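Local coordinates for protein N2152 (Neocallimastix frontalis, PDB 5U22) that is a family 39 glycoside hydrolase from a rumen anaerobic fungus that probably hydrolyses rare arabinosyl substrates with polyspecific activity, at residues 34-39 and 314-319; 97-102 and 137-142; 179-184 and 207-212; 372-377 and 415-420. All coordinates share one frame; numbering follows the deposited sequence.

Contact 1: 34-39 and 314-319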
loop_
_atom_site.group_PDB
_atom_site.type_symbol
_atom_site.label_atom_id
_atom_site.label_comp_id
_atom_site.label_asym_id
_atom_site.label_seq_id
_atom_site.Cartn_x
_atom_site.Cartn_y
_atom_site.Cartn_z
ATOM N N ARG A 34 1.842 -6.583 15.031
ATOM C CA ARG A 34 2.032 -5.220 15.500
ATOM C C ARG A 34 0.669 -4.553 15.507
ATOM O O ARG A 34 -0.323 -5.159 15.084
ATOM C CB ARG A 34 2.992 -4.440 14.600
ATOM C CG ARG A 34 2.507 -4.385 13.185
ATOM C CD ARG A 34 3.342 -3.496 12.264
ATOM N NE ARG A 34 2.800 -3.626 10.913
ATOM C CZ ARG A 34 3.150 -2.883 9.864
ATOM N NH1 ARG A 34 4.073 -1.923 9.986
ATOM N NH2 ARG A 34 2.568 -3.114 8.688
ATOM N N ARG A 35 0.617 -3.306 15.966
ATOM C CA ARG A 35 -0.624 -2.551 15.949
ATOM C C ARG A 35 -1.140 -2.396 14.523
ATOM O O ARG A 35 -0.380 -2.424 13.551
ATOM C CB ARG A 35 -0.421 -1.168 16.560
ATOM C CG ARG A 35 -0.024 -1.139 18.020
ATOM C CD ARG A 35 -0.098 0.303 18.508
ATOM N NE ARG A 35 -1.277 0.954 17.934
ATOM C CZ ARG A 35 -1.421 2.264 17.769
ATOM N NH1 ARG A 35 -0.453 3.103 18.135
ATOM N NH2 ARG A 35 -2.541 2.737 17.237
ATOM N N ALA A 36 -2.450 -2.248 14.406
ATOM C CA ALA A 36 -3.057 -1.921 13.121
ATOM C C ALA A 36 -2.603 -0.547 12.650
ATOM O O ALA A 36 -2.783 0.452 13.352
ATOM C CB ALA A 36 -4.580 -1.967 13.241
ATOM N N THR A 37 -1.996 -0.504 11.460
ATOM C CA THR A 37 -1.568 0.743 10.842
ATOM C C THR A 37 -2.180 0.979 9.470
ATOM O O THR A 37 -1.987 2.063 8.907
ATOM C CB THR A 37 -0.040 0.782 10.710
ATOM O OG1 THR A 37 0.371 -0.186 9.735
ATOM C CG2 THR A 37 0.623 0.459 12.046
ATOM N N HIS A 38 -2.917 0.011 8.925
ATOM C CA HIS A 38 -3.506 0.110 7.588
ATOM C C HIS A 38 -2.437 0.475 6.566
ATOM O O HIS A 38 -2.612 1.363 5.727
ATOM C CB HIS A 38 -4.666 1.107 7.581
ATOM C CG HIS A 38 -5.460 1.068 8.844
ATOM N ND1 HIS A 38 -5.371 2.048 9.809
ATOM C CD2 HIS A 38 -6.287 0.120 9.343
ATOM C CE1 HIS A 38 -6.145 1.724 10.832
ATOM N NE2 HIS A 38 -6.711 0.558 10.575
ATOM N N CYS A 39 -1.315 -0.240 6.646
ATOM C CA CYS A 39 -0.123 0.174 5.913
ATOM C C CYS A 39 -0.365 0.236 4.412
ATOM O O CYS A 39 0.209 1.093 3.738
ATOM C CB CYS A 39 1.050 -0.759 6.230
ATOM S SG CYS A 39 0.897 -2.480 5.656
ATOM N N GLY A 314 -6.872 -2.270 17.010
ATOM C CA GLY A 314 -6.202 -3.253 17.852
ATOM C C GLY A 314 -4.897 -3.750 17.259
ATOM O O GLY A 314 -4.099 -2.950 16.758
ATOM N N ASP A 315 -4.663 -5.056 17.308
ATOM C CA ASP A 315 -3.427 -5.655 16.821
ATOM C C ASP A 315 -3.692 -6.470 15.569
ATOM O O ASP A 315 -4.696 -7.176 15.487
ATOM C CB ASP A 315 -2.808 -6.591 17.860
ATOM C CG ASP A 315 -2.307 -5.868 19.064
ATOM O OD1 ASP A 315 -1.816 -4.731 18.909
ATOM O OD2 ASP A 315 -2.389 -6.450 20.162
ATOM N N MET A 316 -2.766 -6.406 14.616
ATOM C CA MET A 316 -2.771 -7.365 13.521
ATOM C C MET A 316 -2.179 -8.677 14.017
ATOM O O MET A 316 -1.216 -8.680 14.788
ATOM C CB MET A 316 -1.966 -6.831 12.327
ATOM C CG MET A 316 -2.350 -5.426 11.900
ATOM S SD MET A 316 -4.102 -5.291 11.463
ATOM C CE MET A 316 -4.168 -6.446 10.074
ATOM N N VAL A 317 -2.775 -9.795 13.597
ATOM C CA VAL A 317 -2.339 -11.111 14.041
ATOM C C VAL A 317 -2.055 -11.988 12.831
ATOM O O VAL A 317 -2.492 -11.713 11.710
ATOM C CB VAL A 317 -3.371 -11.791 14.960
ATOM C CG1 VAL A 317 -3.541 -10.990 16.233
ATOM C CG2 VAL A 317 -4.720 -11.926 14.256
ATOM N N SER A 318 -1.340 -13.082 13.085
ATOM C CA SER A 318 -0.811 -13.901 12.003
ATOM C C SER A 318 -1.911 -14.663 11.278
ATOM O O SER A 318 -2.833 -15.215 11.888
ATOM C CB SER A 318 0.232 -14.875 12.540
ATOM O OG SER A 318 1.409 -14.168 12.923
ATOM N N VAL A 319 -1.804 -14.675 9.959
ATOM C CA VAL A 319 -2.676 -15.440 9.081
ATOM C C VAL A 319 -1.794 -16.417 8.330
ATOM O O VAL A 319 -0.796 -16.007 7.723
ATOM C CB VAL A 319 -3.428 -14.534 8.086
ATOM C CG1 VAL A 319 -4.201 -15.389 7.075
ATOM C CG2 VAL A 319 -4.370 -13.574 8.824
#
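R35 and D315 are backbone neighbours in an antiparallel non-hydrogen-bonded pair, and the backbone bonds next to them hold the two strand ends together. M316 N donates to R34 O at 2.8 Å. A36 N donates to G314 O at 3.0 Å, and this second bond is the straighter one, at 169°. G314 adopts backbone angles that would press a side chain against the preceding carbonyl, so a glycine suits the turn into the strand. The main side-chain contact is M316 against A36. CG of M316 lies beside the backbone N (chi1 -51°), and further bends at chi2 and chi3 fold the thioether back over A36. SD then rests 3.8 Å from A36 CB, and CG lies 3.8 Å from A36 CA. Replacing M316 with an alanine would probably open a gap beside A36 and loosen the packing toward A332 and E269. R34 NH2 donates to V273 O, outside the two strands. The side chains of R35 and D315 diverge, so their charged atoms are not in contact. Strand 31-35 belongs to the beta-sandwich sheet, whereas C39 bonds to G276 on a barrel strand. The contact thus probably lies where the chain passes from the sandwich to the TIM barrel.

Contact 2: 97-102 and 137-142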
loop_
_atom_site.group_PDB
_atom_site.type_symbol
_atom_site.label_atom_id
_atom_site.label_comp_id
_atom_site.label_asym_id
_atom_site.label_seq_id
_atom_site.Cartn_x
_atom_site.Cartn_y
_atom_site.Cartn_z
ATOM N N ALA A 97 -2.907 10.761 8.227
ATOM C CA ALA A 97 -2.458 10.454 6.868
ATOM C C ALA A 97 -1.255 11.302 6.454
ATOM O O ALA A 97 -1.067 12.426 6.937
ATOM C CB ALA A 97 -3.608 10.670 5.884
ATOM N N ARG A 98 -0.441 10.756 5.543
ATOM C CA ARG A 98 0.708 11.453 4.968
ATOM C C ARG A 98 0.734 11.241 3.465
ATOM O O ARG A 98 -0.028 10.445 2.916
ATOM C CB ARG A 98 2.051 10.975 5.552
ATOM C CG ARG A 98 2.387 11.579 6.899
ATOM C CD ARG A 98 2.040 10.628 8.000
ATOM N NE ARG A 98 2.881 9.437 7.989
ATOM C CZ ARG A 98 2.413 8.193 7.970
ATOM N NH1 ARG A 98 1.095 7.970 7.952
ATOM N NH2 ARG A 98 3.259 7.169 7.987
ATOM N N VAL A 99 1.625 11.952 2.785
ATOM C CA VAL A 99 1.714 11.825 1.334
ATOM C C VAL A 99 3.174 11.894 0.897
ATOM O O VAL A 99 3.938 12.751 1.361
ATOM C CB VAL A 99 0.854 12.881 0.611
ATOM C CG1 VAL A 99 1.240 14.314 1.026
ATOM C CG2 VAL A 99 0.950 12.687 -0.888
ATOM N N THR A 100 3.555 10.976 0.016
ATOM C CA THR A 100 4.905 10.900 -0.529
ATOM C C THR A 100 5.082 11.954 -1.618
ATOM O O THR A 100 4.222 12.099 -2.493
ATOM C CB THR A 100 5.142 9.508 -1.118
ATOM O OG1 THR A 100 4.980 8.510 -0.099
ATOM C CG2 THR A 100 6.531 9.393 -1.746
ATOM N N ILE A 101 6.206 12.671 -1.581
ATOM C CA ILE A 101 6.562 13.637 -2.622
ATOM C C ILE A 101 7.371 12.940 -3.712
ATOM O O ILE A 101 8.546 12.622 -3.511
ATOM C CB ILE A 101 7.362 14.804 -2.042
ATOM C CG1 ILE A 101 6.530 15.537 -0.993
ATOM C CG2 ILE A 101 7.800 15.742 -3.167
ATOM C CD1 ILE A 101 7.337 16.441 -0.078
ATOM N N GLU A 102 6.781 12.774 -4.893
ATOM C CA GLU A 102 7.478 12.144 -6.027
ATOM C C GLU A 102 8.161 13.236 -6.847
ATOM O O GLU A 102 7.562 13.852 -7.728
ATOM C CB GLU A 102 6.501 11.339 -6.877
ATOM C CG GLU A 102 7.180 10.479 -7.968
ATOM C CD GLU A 102 6.196 9.981 -9.028
ATOM O OE1 GLU A 102 5.080 10.535 -9.111
ATOM O OE2 GLU A 102 6.543 9.044 -9.778
ATOM N N THR A 137 3.488 19.598 7.558
ATOM C CA THR A 137 4.463 18.584 7.939
ATOM C C THR A 137 3.891 17.176 7.793
ATOM O O THR A 137 4.437 16.235 8.368
ATOM C CB THR A 137 4.957 18.805 9.373
ATOM O OG1 THR A 137 3.829 18.948 10.250
ATOM C CG2 THR A 137 5.835 20.054 9.457
ATOM N N ASN A 138 2.799 17.003 7.041
ATOM C CA ASN A 138 2.267 15.664 6.813
ATOM C C ASN A 138 2.794 15.035 5.529
ATOM O O ASN A 138 2.119 14.187 4.928
ATOM C CB ASN A 138 0.735 15.675 6.831
ATOM C CG ASN A 138 0.125 16.620 5.813
ATOM O OD1 ASN A 138 0.786 17.520 5.299
ATOM N ND2 ASN A 138 -1.161 16.422 5.521
ATOM N N PHE A 139 3.988 15.421 5.093
ATOM C CA PHE A 139 4.641 14.692 4.024
ATOM C C PHE A 139 5.368 13.484 4.597
ATOM O O PHE A 139 5.880 13.512 5.721
ATOM C CB PHE A 139 5.624 15.588 3.271
ATOM C CG PHE A 139 5.013 16.857 2.772
ATOM C CD1 PHE A 139 4.220 16.864 1.637
ATOM C CD2 PHE A 139 5.230 18.054 3.449
ATOM C CE1 PHE A 139 3.662 18.049 1.168
ATOM C CE2 PHE A 139 4.665 19.231 3.001
ATOM C CZ PHE A 139 3.880 19.230 1.852
ATOM N N TYR A 140 5.378 12.411 3.814
ATOM C CA TYR A 140 6.042 11.168 4.180
ATOM C C TYR A 140 7.540 11.238 3.931
ATOM O O TYR A 140 8.325 10.634 4.676
ATOM C CB TYR A 140 5.428 10.040 3.361
ATOM C CG TYR A 140 5.793 8.620 3.726
ATOM C CD1 TYR A 140 5.562 8.113 5.001
ATOM C CD2 TYR A 140 6.312 7.759 2.763
ATOM C CE1 TYR A 140 5.859 6.781 5.302
ATOM C CE2 TYR A 140 6.605 6.443 3.056
ATOM C CZ TYR A 140 6.387 5.962 4.321
ATOM O OH TYR A 140 6.675 4.639 4.583
ATOM N N GLY A 141 7.938 11.945 2.887
ATOM C CA GLY A 141 9.344 12.102 2.567
ATOM C C GLY A 141 9.491 12.638 1.163
ATOM O O GLY A 141 8.517 12.764 0.414
ATOM N N ASN A 142 10.733 12.982 0.830
ATOM C CA ASN A 142 11.121 13.374 -0.523
ATOM C C ASN A 142 11.629 12.150 -1.276
ATOM O O ASN A 142 12.666 11.583 -0.918
ATOM C CB ASN A 142 12.224 14.437 -0.503
ATOM C CG ASN A 142 11.775 15.756 0.094
ATOM O OD1 ASN A 142 12.487 16.368 0.902
ATOM N ND2 ASN A 142 10.605 16.204 -0.301
HETATM O O HOH W 1 -2.793 14.613 7.434
#
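V99 and F139 pair in parallel between adjacent strands of the TIM barrel, within the beta-alpha-beta unit of strand 98-102, helix 117-134 and strand 139-143. Three backbone bonds join the strands. V99 N donates to N138 O at 3.1 Å, and I101 N donates to G141 O at 3.1 Å. Between them Y140 N meets V99 O at 2.9 Å. That bond is straight at the hydrogen (173°), but the donor stands well above the carbonyl plane. V99 pairs with F139 and I101 with N142, so strand 139-143 fits one extra residue opposite T100, a beta bulge at Y140 and G141. On one face, I101 CD1 comes within 3.6 Å of F139 CD1, meeting the ring obliquely. V99 CG1 meets the same ring obliquely, 4.0 Å from F139 CD1. T100 OG1 sits 3.2 Å from Y140 CD2. R98 folds its chain at chi2 and chi3, which brings NH2 to 3.8 Å from Y140 CE1, with guanidinium and ring planes 75° apart. Its NH1 is bonded to G96 O and N65 OD1. Y140 OH reaches D274. At the start of the strands, a water links A97 O and N138 ND2, and the same amide nitrogen also donates to A88 O of helix 84-91. The V99, I101 and F139 face packs under helices 84-91 and 117-134, while R98, T100 and Y140 touch V66 of the neighbouring strand 66-70.

Contact 3: 179-184 and 207-212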
loop_
_atom_site.group_PDB
_atom_site.type_symbol
_atom_site.label_atom_id
_atom_site.label_comp_id
_atom_site.label_asym_id
_atom_site.label_seq_id
_atom_site.Cartn_x
_atom_site.Cartn_y
_atom_site.Cartn_z
ATOM N N LYS A 179 12.451 12.923 5.451
ATOM C CA LYS A 179 12.905 11.613 5.011
ATOM C C LYS A 179 13.221 11.628 3.522
ATOM O O LYS A 179 12.601 12.355 2.743
ATOM C CB LYS A 179 11.840 10.560 5.286
ATOM C CG LYS A 179 11.418 10.486 6.746
ATOM C CD LYS A 179 12.416 9.675 7.539
ATOM C CE LYS A 179 11.931 9.431 8.960
ATOM N NZ LYS A 179 11.913 10.685 9.741
ATOM N N ILE A 180 14.192 10.803 3.133
ATOM C CA ILE A 180 14.546 10.590 1.732
ATOM C C ILE A 180 14.165 9.165 1.350
ATOM O O ILE A 180 14.522 8.206 2.049
ATOM C CB ILE A 180 16.035 10.862 1.481
ATOM C CG1 ILE A 180 16.344 12.341 1.743
ATOM C CG2 ILE A 180 16.395 10.516 0.042
ATOM C CD1 ILE A 180 17.843 12.690 1.645
ATOM N N ILE A 181 13.454 9.022 0.231
ATOM C CA ILE A 181 12.799 7.777 -0.154
ATOM C C ILE A 181 13.357 7.306 -1.488
ATOM O O ILE A 181 13.448 8.091 -2.435
ATOM C CB ILE A 181 11.276 7.968 -0.272
ATOM C CG1 ILE A 181 10.667 8.395 1.059
ATOM C CG2 ILE A 181 10.599 6.687 -0.789
ATOM C CD1 ILE A 181 9.231 8.890 0.909
ATOM N N GLY A 182 13.690 6.023 -1.577
ATOM C CA GLY A 182 14.064 5.448 -2.861
ATOM C C GLY A 182 14.630 4.057 -2.691
ATOM O O GLY A 182 14.616 3.519 -1.588
ATOM N N PRO A 183 15.164 3.472 -3.769
ATOM C CA PRO A 183 15.385 4.056 -5.095
ATOM C C PRO A 183 14.207 3.918 -6.054
ATOM O O PRO A 183 14.349 4.327 -7.198
ATOM C CB PRO A 183 16.580 3.262 -5.607
ATOM C CG PRO A 183 16.355 1.899 -5.039
ATOM C CD PRO A 183 15.689 2.097 -3.686
ATOM N N SER A 184 13.090 3.337 -5.603
ATOM C CA SER A 184 11.831 3.315 -6.360
ATOM C C SER A 184 11.903 2.442 -7.617
ATOM O O SER A 184 11.289 2.763 -8.637
ATOM C CB SER A 184 11.382 4.735 -6.722
ATOM O OG SER A 184 11.452 5.583 -5.582
ATOM N N PRO A 207 18.820 5.644 1.684
ATOM C CA PRO A 207 17.515 6.259 1.936
ATOM C C PRO A 207 17.082 6.023 3.377
ATOM O O PRO A 207 17.493 5.058 4.027
ATOM C CB PRO A 207 16.586 5.546 0.943
ATOM C CG PRO A 207 17.230 4.230 0.693
ATOM C CD PRO A 207 18.731 4.460 0.815
ATOM N N ASP A 208 16.254 6.932 3.882
ATOM C CA ASP A 208 15.617 6.682 5.170
ATOM C C ASP A 208 14.510 5.649 5.053
ATOM O O ASP A 208 14.266 4.889 5.998
ATOM C CB ASP A 208 15.055 7.975 5.727
ATOM C CG ASP A 208 16.103 9.026 5.857
ATOM O OD1 ASP A 208 17.165 8.712 6.441
ATOM O OD2 ASP A 208 15.882 10.140 5.347
ATOM N N ILE A 209 13.824 5.625 3.913
ATOM C CA ILE A 209 12.738 4.694 3.638
ATOM C C ILE A 209 13.049 4.040 2.297
ATOM O O ILE A 209 13.208 4.741 1.287
ATOM C CB ILE A 209 11.368 5.400 3.593
ATOM C CG1 ILE A 209 11.166 6.287 4.831
ATOM C CG2 ILE A 209 10.243 4.374 3.481
ATOM C CD1 ILE A 209 9.941 7.208 4.749
ATOM N N ILE A 210 13.159 2.709 2.290
ATOM C CA ILE A 210 13.476 1.966 1.073
ATOM C C ILE A 210 12.199 1.788 0.266
ATOM O O ILE A 210 11.128 1.519 0.818
ATOM C CB ILE A 210 14.131 0.614 1.418
ATOM C CG1 ILE A 210 14.821 -0.003 0.197
ATOM C CG2 ILE A 210 13.112 -0.366 2.009
ATOM C CD1 ILE A 210 16.125 0.713 -0.174
ATOM N N ALA A 211 12.295 1.956 -1.051
ATOM C CA ALA A 211 11.115 1.956 -1.899
ATOM C C ALA A 211 11.354 1.115 -3.142
ATOM O O ALA A 211 12.400 1.230 -3.789
ATOM C CB ALA A 211 10.748 3.387 -2.338
ATOM N N TRP A 212 10.367 0.291 -3.482
ATOM C CA TRP A 212 10.285 -0.300 -4.811
ATOM C C TRP A 212 8.826 -0.602 -5.104
ATOM O O TRP A 212 7.950 -0.414 -4.253
ATOM C CB TRP A 212 11.148 -1.560 -4.939
ATOM C CG TRP A 212 10.737 -2.775 -4.153
ATOM C CD1 TRP A 212 9.890 -3.781 -4.563
ATOM C CD2 TRP A 212 11.206 -3.153 -2.849
ATOM N NE1 TRP A 212 9.798 -4.743 -3.578
ATOM C CE2 TRP A 212 10.595 -4.385 -2.521
ATOM C CE3 TRP A 212 12.081 -2.563 -1.924
ATOM C CZ2 TRP A 212 10.822 -5.039 -1.298
ATOM C CZ3 TRP A 212 12.322 -3.215 -0.720
ATOM C CH2 TRP A 212 11.692 -4.445 -0.417
#
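K179 lays its chain across D208 at the start of a parallel strand pair in the TIM barrel, part of the beta-alpha-beta unit of strand 180-185, helix 190-202 and strand 209-212. K179 CD touches D208 CB at 3.6 Å, but the ammonium group makes no ion pair with this aspartate. I180 follows, and its N donates to D208 OD2 at 2.9 Å, on the anti side of the carboxylate and somewhat out of its plane. D208 OD1 forms a salt bridge with R172. An alanine here would probably leave I180 N without its acceptor and R172 without its mate. I180 O accepts I209 N at 3.3 Å and, weakly, D208 N. I181 lies side by side with I209, and its CG2 meets A211 CB at 3.6 Å. G182 N donates to I209 O, and G182 O accepts A211 N at 2.8 Å from above the carbonyl plane. A cis peptide leads into P183, whose CD packs on I210 CD1 at 3.8 Å. The S184 side chain lies about 8 Å from a bound bis-tris molecule. Its OG bonds to E143 OE2, and its N donates to A211 O at 2.9 Å, again from above the carbonyl plane.

Contact 4: 372-377 and 415-420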
loop_
_atom_site.group_PDB
_atom_site.type_symbol
_atom_site.label_atom_id
_atom_site.label_comp_id
_atom_site.label_asym_id
_atom_site.label_seq_id
_atom_site.Cartn_x
_atom_site.Cartn_y
_atom_site.Cartn_z
ATOM N N LYS A 372 -20.352 -12.967 11.750
ATOM C CA LYS A 372 -20.981 -12.427 10.558
ATOM C C LYS A 372 -19.999 -12.547 9.403
ATOM O O LYS A 372 -18.861 -12.077 9.501
ATOM C CB LYS A 372 -21.394 -10.973 10.768
ATOM C CG LYS A 372 -21.977 -10.308 9.530
ATOM C CD LYS A 372 -22.399 -8.889 9.873
ATOM C CE LYS A 372 -23.163 -8.215 8.741
ATOM N NZ LYS A 372 -23.507 -6.799 9.103
ATOM N N VAL A 373 -20.433 -13.188 8.326
ATOM C CA VAL A 373 -19.592 -13.447 7.160
ATOM C C VAL A 373 -20.163 -12.645 5.997
ATOM O O VAL A 373 -21.344 -12.788 5.659
ATOM C CB VAL A 373 -19.539 -14.951 6.841
ATOM C CG1 VAL A 373 -18.630 -15.216 5.656
ATOM C CG2 VAL A 373 -19.063 -15.726 8.067
ATOM N N GLU A 374 -19.337 -11.793 5.392
ATOM C CA GLU A 374 -19.781 -10.924 4.309
ATOM C C GLU A 374 -18.879 -11.074 3.091
ATOM O O GLU A 374 -17.729 -11.514 3.189
ATOM C CB GLU A 374 -19.779 -9.448 4.717
ATOM C CG GLU A 374 -20.485 -9.143 5.994
ATOM C CD GLU A 374 -20.290 -7.696 6.393
ATOM O OE1 GLU A 374 -20.854 -6.826 5.707
ATOM O OE2 GLU A 374 -19.550 -7.433 7.363
ATOM N N LYS A 375 -19.404 -10.658 1.937
ATOM C CA LYS A 375 -18.616 -10.595 0.713
ATOM C C LYS A 375 -18.878 -9.284 -0.010
ATOM O O LYS A 375 -19.951 -8.685 0.114
ATOM C CB LYS A 375 -18.917 -11.764 -0.232
ATOM C CG LYS A 375 -20.339 -11.784 -0.784
ATOM C CD LYS A 375 -20.508 -12.944 -1.753
ATOM C CE LYS A 375 -21.975 -13.168 -2.132
ATOM N NZ LYS A 375 -22.548 -12.004 -2.849
ATOM N N ILE A 376 -17.884 -8.846 -0.771
ATOM C CA ILE A 376 -18.038 -7.715 -1.675
ATOM C C ILE A 376 -17.688 -8.235 -3.060
ATOM O O ILE A 376 -16.562 -8.690 -3.295
ATOM C CB ILE A 376 -17.174 -6.512 -1.269
ATOM C CG1 ILE A 376 -17.373 -5.364 -2.259
ATOM C CG2 ILE A 376 -15.675 -6.880 -1.110
ATOM C CD1 ILE A 376 -18.737 -4.721 -2.122
ATOM N N ASP A 377 -18.666 -8.237 -3.959
ATOM C CA ASP A 377 -18.437 -8.812 -5.274
ATOM C C ASP A 377 -17.879 -7.760 -6.225
ATOM O O ASP A 377 -18.079 -6.556 -6.054
ATOM C CB ASP A 377 -19.725 -9.410 -5.849
ATOM C CG ASP A 377 -20.183 -10.641 -5.092
ATOM O OD1 ASP A 377 -19.328 -11.323 -4.486
ATOM O OD2 ASP A 377 -21.398 -10.923 -5.103
ATOM N N GLY A 415 -14.077 -9.954 -2.365
ATOM C CA GLY A 415 -13.438 -9.810 -1.064
ATOM C C GLY A 415 -14.348 -10.409 -0.004
ATOM O O GLY A 415 -15.571 -10.326 -0.109
ATOM N N TYR A 416 -13.746 -11.015 1.014
ATOM C CA TYR A 416 -14.511 -11.651 2.081
ATOM C C TYR A 416 -14.108 -11.100 3.438
ATOM O O TYR A 416 -12.960 -10.708 3.646
ATOM C CB TYR A 416 -14.316 -13.165 2.070
ATOM C CG TYR A 416 -14.770 -13.793 0.766
ATOM C CD1 TYR A 416 -16.117 -14.028 0.515
ATOM C CD2 TYR A 416 -13.854 -14.137 -0.214
ATOM C CE1 TYR A 416 -16.531 -14.605 -0.675
ATOM C CE2 TYR A 416 -14.263 -14.693 -1.402
ATOM C CZ TYR A 416 -15.597 -14.932 -1.624
ATOM O OH TYR A 416 -15.995 -15.487 -2.819
ATOM N N ARG A 417 -15.062 -11.078 4.374
ATOM C CA ARG A 417 -14.731 -10.725 5.750
ATOM C C ARG A 417 -15.452 -11.657 6.708
ATOM O O ARG A 417 -16.630 -11.974 6.511
ATOM C CB ARG A 417 -15.094 -9.275 6.105
ATOM C CG ARG A 417 -14.652 -8.902 7.517
ATOM C CD ARG A 417 -14.783 -7.409 7.839
ATOM N NE ARG A 417 -16.174 -6.953 7.941
ATOM C CZ ARG A 417 -16.534 -5.749 8.383
ATOM N NH1 ARG A 417 -15.613 -4.868 8.782
ATOM N NH2 ARG A 417 -17.817 -5.427 8.436
ATOM N N ILE A 418 -14.740 -12.096 7.746
ATOM C CA ILE A 418 -15.356 -12.751 8.895
ATOM C C ILE A 418 -15.189 -11.813 10.082
ATOM O O ILE A 418 -14.062 -11.439 10.427
ATOM C CB ILE A 418 -14.729 -14.126 9.162
ATOM C CG1 ILE A 418 -15.089 -15.069 8.021
ATOM C CG2 ILE A 418 -15.217 -14.681 10.503
ATOM C CD1 ILE A 418 -14.240 -16.303 7.962
ATOM N N TYR A 419 -16.308 -11.402 10.681
ATOM C CA TYR A 419 -16.319 -10.427 11.768
ATOM C C TYR A 419 -16.908 -11.100 12.997
ATOM O O TYR A 419 -18.066 -11.534 12.967
ATOM C CB TYR A 419 -17.145 -9.198 11.376
ATOM C CG TYR A 419 -16.844 -7.935 12.160
ATOM C CD1 TYR A 419 -15.843 -7.063 11.745
ATOM C CD2 TYR A 419 -17.586 -7.597 13.283
ATOM C CE1 TYR A 419 -15.572 -5.895 12.447
ATOM C CE2 TYR A 419 -17.317 -6.424 14.001
ATOM C CZ TYR A 419 -16.310 -5.583 13.574
ATOM O OH TYR A 419 -16.035 -4.413 14.260
ATOM N N ILE A 420 -16.127 -11.182 14.072
ATOM C CA ILE A 420 -16.482 -11.983 15.239
ATOM C C ILE A 420 -16.686 -11.058 16.429
ATOM O O ILE A 420 -15.781 -10.299 16.795
ATOM C CB ILE A 420 -15.403 -13.037 15.557
ATOM C CG1 ILE A 420 -15.083 -13.871 14.316
ATOM C CG2 ILE A 420 -15.830 -13.915 16.714
ATOM C CD1 ILE A 420 -14.029 -14.939 14.569
HETATM O O HOH W 2 -18.025 -9.467 8.034
#
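K372 to I376 and G415 to Y419 form a regular antiparallel ladder in the C-terminal beta sandwich. K372 with Y419, E374 with R417 and I376 with G415 are hydrogen-bonded pairs, each closed by two backbone bonds. K372 N to Y419 O, at 3.0 Å, is almost perfectly straight. On the face that carries V373, K375, Y416 and I418, V373 CG2 lies 4.0 Å from I418 CG1. K375 CB touches the Y416 ring obliquely, 3.7 Å from CD1. Strand 403-408 covers this face through V405 and L407. The other face holds E374 and R417. R417 CG is anti to the backbone N (chi1 -176°), and a bend at chi3 brings the guanidinium alongside E374. NH2 donates to E374 OE2 at 2.9 Å and 169°, in the guanidinium plane and on the syn side of the carboxylate. NE adds a weak bond to the same oxygen. Y419 CD1 sits 3.6 Å above the centre of one guanidinium face, and W308 makes a cation-pi contact with R417. A water accepts from NE and lies 2.6 Å from E374 OE2. G415 needs to be small, since a CB there would collide with I376 CG2. A buried carboxylate is thus paired with a guanidinium that is bonded in its plane and covered on one face by Y419. This probably favours ionised E374 and limits rotation of R417.

In the fold
Contacts 2 and 3 are buried and belong to one parallel barrel sheet. Strands 139-143 and 180-185 are neighbours in it, so N142 bonds to K179 and I181, and the centres lie about 12 Å apart. Both combine backbone ladders with apolar packing, round the F139 ring in contact 2 and among aliphatic side chains in contact 3, which adds a carboxylate at the strand start. Contacts 1 and 4 reach the mixed sheet of the sandwich, with centres about 18 Å apart. Contact 1 is a small surface contact, resting on two backbone bonds and one methionine. Contact 4 is a buried antiparallel ladder with a salt bridge, across the chain's centre from contacts 2 and 3.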